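Long-range contact in Polyphosphate:AMP phosphotransferase (PDB 5O6M), which uses inorganic polyphosphate as phosphate donor to convert AMP to ADP and ADP to ATP, and also accepts other nucleoside mono- and diphosphates: residues His169-Glu174 with Pro228-Trp233. The protein carries 1 engineered substitution. Numbering follows the deposited sequence.
Sequences HISKDE and PANKNW. With PO4 (phosphate ion), chain B.
Ser171 OG accepts two hydrogen bonds, one across the contact from Asn230 ND2 (3.2 Å) and one from Glu174 N of its own segment (3.1 Å). The second bond caps the N-terminus of helix 172-183. The Asn230 amide uses both its ends on Ser171. Asn230 OD1 accepts from Ser171 N at 3.1 Å, the donor lying in the carbonyl plane on a lone pair. This pairing fixes which way round the amide lies. Asn230 ND2 has a further, weak bond to Asp20. The Glu174 and Asn230 side chains run past each other in opposite directions, with Glu174 CG 3.2 Å from Asn230 OD1. Glu174 CG lies anti to the backbone N (chi1 176°) and the chain bends at chi2; its OE2 makes a salt bridge with Arg178. An alanine in place of Asn230 would probably leave Ser171 N without its acceptor and the capping hydroxyl without its second donor. Nearer the strand ends, Ala229 N donates to His169 O at 3.0 Å, and Ile170 CG2 packs on Ala229 CB. The contact joins the ends of parallel strands 161-169 and 224-228, the latter an outermost strand of this chain's sheet, where the chain turns into helices 172-183 and 232-249.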
# COMPACT_ATOMS: atom_id res chain seq x y z
N HIS D 169 20.93 -13.05 -21.62
CA HIS D 169 20.81 -13.19 -23.07
C HIS D 169 21.01 -14.65 -23.46
O HIS D 169 22.12 -15.18 -23.38
CB HIS D 169 21.84 -12.30 -23.77
CG HIS D 169 21.69 -12.25 -25.26
ND1 HIS D 169 20.46 -12.32 -25.89
CD2 HIS D 169 22.61 -12.14 -26.24
CE1 HIS D 169 20.64 -12.26 -27.20
NE2 HIS D 169 21.94 -12.15 -27.44
N ILE D 170 19.92 -15.30 -23.88
CA ILE D 170 19.99 -16.67 -24.37
C ILE D 170 19.62 -16.68 -25.85
O ILE D 170 19.00 -15.75 -26.38
CB ILE D 170 19.07 -17.63 -23.58
CG1 ILE D 170 17.60 -17.23 -23.75
CG2 ILE D 170 19.47 -17.68 -22.11
CD1 ILE D 170 16.62 -18.31 -23.33
N SER D 171 20.02 -17.75 -26.52
CA SER D 171 19.74 -17.94 -27.93
C SER D 171 18.36 -18.57 -28.13
O SER D 171 17.76 -19.12 -27.20
CB SER D 171 20.81 -18.82 -28.57
OG SER D 171 20.77 -20.11 -27.99
N LYS D 172 17.87 -18.51 -29.38
CA LYS D 172 16.57 -19.08 -29.68
C LYS D 172 16.56 -20.59 -29.48
O LYS D 172 15.59 -21.15 -28.97
CB LYS D 172 16.15 -18.74 -31.11
CG LYS D 172 14.74 -19.18 -31.45
CD LYS D 172 14.33 -18.76 -32.85
CE LYS D 172 12.92 -19.24 -33.17
NZ LYS D 172 12.38 -18.64 -34.42
N ASP D 173 17.65 -21.26 -29.88
CA ASP D 173 17.73 -22.70 -29.70
C ASP D 173 17.91 -23.07 -28.23
O ASP D 173 17.39 -24.09 -27.77
CB ASP D 173 18.87 -23.28 -30.54
CG ASP D 173 19.30 -24.66 -30.08
OD1 ASP D 173 18.51 -25.62 -30.23
OD2 ASP D 173 20.43 -24.78 -29.56
N GLU D 174 18.65 -22.25 -27.48
CA GLU D 174 18.80 -22.51 -26.05
C GLU D 174 17.46 -22.43 -25.33
O GLU D 174 17.17 -23.27 -24.46
CB GLU D 174 19.80 -21.54 -25.43
CG GLU D 174 19.92 -21.72 -23.92
CD GLU D 174 20.48 -23.07 -23.54
OE1 GLU D 174 21.20 -23.67 -24.37
OE2 GLU D 174 20.18 -23.55 -22.43
N PRO D 228 25.84 -12.93 -21.15
CA PRO D 228 25.78 -14.22 -21.85
C PRO D 228 25.24 -15.27 -20.89
O PRO D 228 25.88 -15.59 -19.88
CB PRO D 228 27.24 -14.49 -22.24
CG PRO D 228 27.90 -13.14 -22.19
CD PRO D 228 27.20 -12.38 -21.10
N ALA D 229 24.06 -15.81 -21.19
CA ALA D 229 23.33 -16.61 -20.21
C ALA D 229 23.00 -18.01 -20.70
O ALA D 229 22.20 -18.70 -20.06
CB ALA D 229 22.05 -15.88 -19.79
N ASN D 230 23.58 -18.45 -21.82
CA ASN D 230 23.37 -19.84 -22.22
C ASN D 230 24.02 -20.81 -21.24
O ASN D 230 23.54 -21.93 -21.08
CB ASN D 230 23.92 -20.07 -23.63
CG ASN D 230 22.91 -19.73 -24.72
OD1 ASN D 230 21.83 -19.19 -24.43
ND2 ASN D 230 23.25 -20.04 -25.96
N LYS D 231 25.09 -20.40 -20.57
CA LYS D 231 25.76 -21.21 -19.55
C LYS D 231 25.44 -20.63 -18.18
O LYS D 231 25.87 -19.51 -17.86
CB LYS D 231 27.27 -21.31 -19.77
CG LYS D 231 27.72 -21.82 -21.13
CD LYS D 231 29.24 -21.74 -21.21
CE LYS D 231 29.78 -22.04 -22.60
NZ LYS D 231 31.25 -21.74 -22.69
N ASN D 232 24.70 -21.39 -17.37
CA ASN D 232 24.30 -20.91 -16.05
C ASN D 232 25.50 -20.53 -15.19
O ASN D 232 25.48 -19.50 -14.51
CB ASN D 232 23.47 -21.98 -15.35
CG ASN D 232 22.11 -22.14 -15.97
OD1 ASN D 232 21.76 -21.45 -16.92
ND2 ASN D 232 21.33 -23.08 -15.45
N TRP D 233 26.55 -21.36 -15.20
CA TRP D 233 27.70 -21.07 -14.34
C TRP D 233 28.31 -19.72 -14.69
O TRP D 233 28.77 -18.99 -13.81
CB TRP D 233 28.74 -22.19 -14.44
CG TRP D 233 29.33 -22.40 -15.81
CD1 TRP D 233 28.90 -23.28 -16.76
CD2 TRP D 233 30.48 -21.75 -16.36
NE1 TRP D 233 29.69 -23.20 -17.88
CE2 TRP D 233 30.67 -22.27 -17.66
CE3 TRP D 233 31.36 -20.77 -15.89
CZ2 TRP D 233 31.71 -21.84 -18.49
CZ3 TRP D 233 32.38 -20.34 -16.72
CH2 TRP D 233 32.55 -20.88 -18.00
P PO4 B . 25.07 -25.12 -16.37
O1 PO4 B . 26.06 -26.13 -16.90
O2 PO4 B . 25.81 -23.90 -15.87
O3 PO4 B . 24.28 -25.73 -15.23
O4 PO4 B . 24.13 -24.71 -17.48